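PlaB phospholipase (PDB 6ZTI) probably hydrolyses phospholipids as an alpha/beta-hydrolase virulence factor, its activity being controlled by NAD(H)-mediated assembly into tetramers. Local coordinates at residues Asp184-Thr196 with Trp290-Tyr303. Residues are numbered along the deposited sequence; the frame is centred on the assembly and turned at random. Where two conformers were deposited one is given.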
loop_
_atom_site.group_PDB
_atom_site.type_symbol
_atom_site.label_atom_id
_atom_site.label_comp_id
_atom_site.label_asym_id
_atom_site.label_seq_id
_atom_site.Cartn_x
_atom_site.Cartn_y
_atom_site.Cartn_z
ATOM N N ASP B 184 5.838 -41.762 3.630
ATOM C CA ASP B 184 6.591 -42.888 3.059
ATOM C C ASP B 184 5.666 -43.546 2.044
ATOM O O ASP B 184 4.972 -44.520 2.346
ATOM C CB ASP B 184 7.073 -43.880 4.097
ATOM C CG ASP B 184 8.217 -44.758 3.571
ATOM O OD1 ASP B 184 8.356 -44.894 2.336
ATOM O OD2 ASP B 184 8.988 -45.315 4.378
ATOM N N CYS B 185 5.658 -42.991 0.832
ATOM C CA CYS B 185 4.811 -43.527 -0.226
ATOM C C CYS B 185 5.184 -44.969 -0.538
ATOM O O CYS B 185 4.326 -45.858 -0.555
ATOM C CB CYS B 185 4.933 -42.659 -1.481
ATOM S SG CYS B 185 4.360 -40.951 -1.307
ATOM N N THR B 186 6.473 -45.221 -0.771
ATOM C CA THR B 186 6.900 -46.553 -1.168
ATOM C C THR B 186 6.444 -47.607 -0.167
ATOM O O THR B 186 5.956 -48.669 -0.558
ATOM C CB THR B 186 8.411 -46.572 -1.336
ATOM O OG1 THR B 186 8.781 -45.506 -2.210
ATOM C CG2 THR B 186 8.855 -47.877 -1.939
ATOM N N ALA B 187 6.570 -47.322 1.128
ATOM C CA ALA B 187 6.189 -48.300 2.132
ATOM C C ALA B 187 4.702 -48.592 2.105
ATOM O O ALA B 187 4.286 -49.672 2.541
ATOM C CB ALA B 187 6.593 -47.800 3.512
ATOM N N ASN B 188 3.898 -47.648 1.613
ATOM C CA ASN B 188 2.453 -47.784 1.537
ATOM C C ASN B 188 1.995 -48.206 0.150
ATOM O O ASN B 188 0.799 -48.146 -0.147
ATOM C CB ASN B 188 1.778 -46.468 1.939
ATOM C CG ASN B 188 1.805 -46.230 3.430
ATOM O OD1 ASN B 188 0.962 -46.745 4.164
ATOM N ND2 ASN B 188 2.768 -45.437 3.893
ATOM N N GLY B 189 2.920 -48.617 -0.712
ATOM C CA GLY B 189 2.531 -49.102 -2.021
ATOM C C GLY B 189 2.159 -48.022 -3.001
ATOM O O GLY B 189 1.463 -48.299 -3.980
ATOM N N VAL B 190 2.595 -46.792 -2.768
ATOM C CA VAL B 190 2.404 -45.696 -3.703
ATOM C C VAL B 190 3.766 -45.392 -4.296
ATOM O O VAL B 190 4.714 -45.071 -3.568
ATOM C CB VAL B 190 1.793 -44.460 -3.032
ATOM C CG1 VAL B 190 1.769 -43.272 -4.001
ATOM C CG2 VAL B 190 0.379 -44.769 -2.514
ATOM N N TYR B 191 3.863 -45.513 -5.608
ATOM C CA TYR B 191 5.118 -45.354 -6.328
ATOM C C TYR B 191 5.102 -43.977 -6.968
ATOM O O TYR B 191 4.326 -43.723 -7.894
ATOM C CB TYR B 191 5.300 -46.477 -7.347
ATOM C CG TYR B 191 5.402 -47.812 -6.652
ATOM C CD1 TYR B 191 6.475 -48.098 -5.814
ATOM C CD2 TYR B 191 4.411 -48.778 -6.801
ATOM C CE1 TYR B 191 6.563 -49.329 -5.144
ATOM C CE2 TYR B 191 4.490 -49.970 -6.153
ATOM C CZ TYR B 191 5.561 -50.253 -5.323
ATOM O OH TYR B 191 5.628 -51.469 -4.680
ATOM N N SER B 192 5.935 -43.082 -6.436
ATOM C CA SER B 192 5.983 -41.686 -6.827
ATOM C C SER B 192 7.264 -41.375 -7.595
ATOM O O SER B 192 8.342 -41.880 -7.260
ATOM C CB SER B 192 5.895 -40.809 -5.579
ATOM O OG SER B 192 5.748 -39.458 -5.952
ATOM N N PHE B 193 7.150 -40.528 -8.620
ATOM C CA PHE B 193 8.279 -40.201 -9.483
ATOM C C PHE B 193 8.215 -38.739 -9.898
ATOM O O PHE B 193 7.131 -38.187 -10.119
ATOM C CB PHE B 193 8.299 -41.052 -10.771
ATOM C CG PHE B 193 7.969 -42.497 -10.560
ATOM C CD1 PHE B 193 6.663 -42.897 -10.313
ATOM C CD2 PHE B 193 8.957 -43.467 -10.645
ATOM C CE1 PHE B 193 6.359 -44.227 -10.124
ATOM C CE2 PHE B 193 8.650 -44.810 -10.467
ATOM C CZ PHE B 193 7.353 -45.188 -10.206
ATOM N N VAL B 194 9.388 -38.124 -10.046
ATOM C CA VAL B 194 9.516 -36.792 -10.625
ATOM C C VAL B 194 10.381 -36.893 -11.869
ATOM O O VAL B 194 11.494 -37.428 -11.821
ATOM C CB VAL B 194 10.110 -35.784 -9.634
ATOM C CG1 VAL B 194 10.465 -34.480 -10.366
ATOM C CG2 VAL B 194 9.107 -35.540 -8.477
ATOM N N LEU B 195 9.858 -36.426 -12.985
ATOM C CA LEU B 195 10.643 -36.291 -14.197
ATOM C C LEU B 195 10.619 -34.837 -14.627
ATOM O O LEU B 195 9.580 -34.183 -14.560
ATOM C CB LEU B 195 10.094 -37.188 -15.306
ATOM C CG LEU B 195 10.001 -38.688 -15.006
ATOM C CD1 LEU B 195 9.274 -39.424 -16.135
ATOM C CD2 LEU B 195 11.358 -39.300 -14.816
ATOM N N THR B 196 11.765 -34.313 -15.040
ATOM C CA THR B 196 11.763 -32.961 -15.576
ATOM C C THR B 196 12.911 -32.815 -16.563
ATOM O O THR B 196 13.716 -33.730 -16.759
ATOM C CB THR B 196 11.853 -31.924 -14.456
ATOM O OG1 THR B 196 11.523 -30.629 -14.974
ATOM C CG2 THR B 196 13.225 -31.920 -13.907
ATOM N N TRP B 290 10.118 -43.172 -20.381
ATOM C CA TRP B 290 10.315 -43.329 -18.946
ATOM C C TRP B 290 9.000 -43.357 -18.182
ATOM O O TRP B 290 8.941 -43.963 -17.107
ATOM C CB TRP B 290 11.241 -42.229 -18.421
ATOM C CG TRP B 290 12.647 -42.533 -18.802
ATOM C CD1 TRP B 290 13.377 -41.944 -19.789
ATOM C CD2 TRP B 290 13.477 -43.556 -18.246
ATOM N NE1 TRP B 290 14.623 -42.519 -19.863
ATOM C CE2 TRP B 290 14.706 -43.516 -18.930
ATOM C CE3 TRP B 290 13.301 -44.495 -17.227
ATOM C CZ2 TRP B 290 15.759 -44.372 -18.621
ATOM C CZ3 TRP B 290 14.339 -45.352 -16.930
ATOM C CH2 TRP B 290 15.559 -45.282 -17.622
ATOM N N ILE B 291 7.937 -42.745 -18.718
ATOM C CA ILE B 291 6.616 -42.914 -18.113
ATOM C C ILE B 291 6.205 -44.379 -18.141
ATOM O O ILE B 291 5.654 -44.901 -17.164
ATOM C CB ILE B 291 5.568 -42.030 -18.819
ATOM C CG1 ILE B 291 5.687 -40.599 -18.322
ATOM C CG2 ILE B 291 4.156 -42.560 -18.566
ATOM C CD1 ILE B 291 4.815 -39.602 -19.030
ATOM N N LEU B 292 6.454 -45.060 -19.262
ATOM C CA LEU B 292 6.061 -46.464 -19.388
ATOM C C LEU B 292 6.790 -47.329 -18.370
ATOM O O LEU B 292 6.197 -48.234 -17.767
ATOM C CB LEU B 292 6.337 -46.956 -20.812
ATOM C CG LEU B 292 5.839 -48.344 -21.214
ATOM C CD1 LEU B 292 4.341 -48.482 -20.984
ATOM C CD2 LEU B 292 6.172 -48.608 -22.674
ATOM N N ARG B 293 8.074 -47.048 -18.149
ATOM C CA ARG B 293 8.829 -47.755 -17.121
ATOM C C ARG B 293 8.230 -47.510 -15.741
ATOM O O ARG B 293 8.051 -48.447 -14.952
ATOM C CB ARG B 293 10.291 -47.303 -17.154
ATOM C CG ARG B 293 11.115 -47.856 -18.298
ATOM C CD ARG B 293 11.318 -49.368 -18.181
ATOM N NE ARG B 293 11.828 -49.778 -16.871
ATOM C CZ ARG B 293 13.117 -49.799 -16.531
ATOM N NH1 ARG B 293 14.054 -49.426 -17.397
ATOM N NH2 ARG B 293 13.469 -50.193 -15.313
ATOM N N CYS B 294 7.921 -46.246 -15.430
ATOM C CA CYS B 294 7.377 -45.900 -14.116
ATOM C C CYS B 294 6.053 -46.612 -13.875
ATOM O O CYS B 294 5.831 -47.193 -12.805
ATOM C CB CYS B 294 7.207 -44.378 -13.999
ATOM S SG CYS B 294 8.774 -43.409 -13.975
ATOM N N LEU B 295 5.167 -46.597 -14.876
ATOM C CA LEU B 295 3.879 -47.272 -14.759
ATOM C C LEU B 295 4.024 -48.774 -14.567
ATOM O O LEU B 295 3.094 -49.418 -14.065
ATOM C CB LEU B 295 3.028 -47.010 -16.002
ATOM C CG LEU B 295 2.465 -45.597 -16.156
ATOM C CD1 LEU B 295 1.778 -45.453 -17.504
ATOM C CD2 LEU B 295 1.493 -45.279 -15.027
ATOM N N GLN B 296 5.149 -49.351 -14.971
ATOM C CA GLN B 296 5.359 -50.782 -14.843
ATOM C C GLN B 296 5.928 -51.176 -13.481
ATOM O O GLN B 296 5.948 -52.369 -13.155
ATOM C CB GLN B 296 6.264 -51.264 -15.987
ATOM C CG GLN B 296 5.543 -51.251 -17.348
ATOM C CD GLN B 296 6.463 -51.399 -18.553
ATOM O OE1 GLN B 296 7.663 -51.122 -18.488
ATOM N NE2 GLN B 296 5.890 -51.823 -19.670
ATOM N N VAL B 297 6.352 -50.209 -12.664
ATOM C CA VAL B 297 6.815 -50.538 -11.325
ATOM C C VAL B 297 5.687 -51.173 -10.525
ATOM O O VAL B 297 4.562 -50.661 -10.478
ATOM C CB VAL B 297 7.362 -49.287 -10.629
ATOM C CG1 VAL B 297 7.573 -49.568 -9.153
ATOM C CG2 VAL B 297 8.657 -48.868 -11.280
ATOM N N LYS B 298 5.994 -52.295 -9.873
ATOM C CA LYS B 298 5.007 -53.011 -9.076
ATOM C C LYS B 298 5.545 -53.444 -7.717
ATOM O O LYS B 298 4.863 -54.187 -7.006
ATOM C CB LYS B 298 4.489 -54.235 -9.840
ATOM C CG LYS B 298 3.627 -53.889 -11.049
ATOM C CD LYS B 298 2.979 -55.123 -11.651
ATOM C CE LYS B 298 2.057 -54.761 -12.801
ATOM N NZ LYS B 298 1.280 -55.940 -13.289
ATOM N N SER B 299 6.740 -53.001 -7.333
ATOM C CA SER B 299 7.360 -53.501 -6.113
ATOM C C SER B 299 8.443 -52.538 -5.671
ATOM O O SER B 299 8.902 -51.691 -6.439
ATOM C CB SER B 299 7.982 -54.875 -6.342
ATOM O OG SER B 299 9.082 -54.734 -7.244
ATOM N N ARG B 300 8.877 -52.718 -4.424
ATOM C CA ARG B 300 10.017 -51.967 -3.911
ATOM C C ARG B 300 11.255 -52.200 -4.774
ATOM O O ARG B 300 12.008 -51.262 -5.065
ATOM C CB ARG B 300 10.262 -52.374 -2.451
ATOM C CG ARG B 300 11.558 -51.844 -1.816
ATOM C CD ARG B 300 11.401 -50.453 -1.248
ATOM N NE ARG B 300 10.558 -50.425 -0.056
ATOM C CZ ARG B 300 10.345 -49.339 0.680
ATOM N NH1 ARG B 300 10.918 -48.193 0.351
ATOM N NH2 ARG B 300 9.555 -49.396 1.744
ATOM N N ASP B 301 11.463 -53.440 -5.219
ATOM C CA ASP B 301 12.676 -53.781 -5.956
ATOM C C ASP B 301 12.704 -53.107 -7.316
ATOM O O ASP B 301 13.721 -52.532 -7.715
ATOM C CB ASP B 301 12.774 -55.299 -6.123
ATOM C CG ASP B 301 12.865 -56.032 -4.795
ATOM O OD1 ASP B 301 13.794 -55.740 -4.008
ATOM O OD2 ASP B 301 11.997 -56.892 -4.531
ATOM N N SER B 302 11.609 -53.210 -8.067
ATOM C CA SER B 302 11.544 -52.546 -9.360
ATOM C C SER B 302 11.623 -51.034 -9.207
ATOM O O SER B 302 12.213 -50.355 -10.052
ATOM C CB SER B 302 10.266 -52.950 -10.089
ATOM O OG SER B 302 9.130 -52.850 -9.241
ATOM N N TYR B 303 11.037 -50.492 -8.134
ATOM C CA TYR B 303 11.112 -49.061 -7.883
ATOM C C TYR B 303 12.552 -48.620 -7.681
ATOM O O TYR B 303 13.001 -47.647 -8.292
ATOM C CB TYR B 303 10.273 -48.687 -6.660
ATOM C CG TYR B 303 10.225 -47.191 -6.387
ATOM C CD1 TYR B 303 9.510 -46.341 -7.215
ATOM C CD2 TYR B 303 10.882 -46.642 -5.302
ATOM C CE1 TYR B 303 9.449 -44.977 -6.975
ATOM C CE2 TYR B 303 10.824 -45.281 -5.043
ATOM C CZ TYR B 303 10.104 -44.452 -5.889
ATOM O OH TYR B 303 10.041 -43.102 -5.659
HETATM O O HOH W 1 10.781 -45.376 1.260
HETATM O O HOH W 2 10.324 -47.416 3.806
#
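An aromatic cluster of Tyr191, Phe193 and Tyr303 joins strand 191-196 to the two helical pieces of 290-303, illustrating how helices are fastened to one side of a parallel sheet. Phe193 presents one face to Cys294, whose CB sits over the ring centre, 3.7 Å from the centroid, while SG leans out toward the rim and approaches CD2 at 3.3 Å in a sulfur-aromatic contact. Against the opposite face comes the edge of Tyr303, an offset edge-to-face pair with planes at 66°. Tyr303 reaches across to the strand because its chi1 of -176° sends the ring away from its own backbone N, and its hydroxyl donates to Ser192 O at 2.6 Å, within the carbonyl plane; Tyr303 OH is also hydrogen-bonded to Ala257 N. In this alpha/beta-hydrolase core, strand 191-197 runs between strands 123-129 and 257-261, and helix 290-296 packs nearly antiparallel to it, the segment axes approaching to 9.5 Å. Val297, at the turn between the helices, splits its branches: CG1 lies over a face of Tyr191, 3.8 Å from the centroid, and CG2 meets the edge of Phe193. Farther out, Thr186 CG2 lies over one face of the Arg300 guanidinium, offset toward its rim. Asp184 OD1 and Arg300 NH1, 4.6 Å apart, are bridged by water 1, and OD2 and NH2 by water 2, each water donating to the carboxylate.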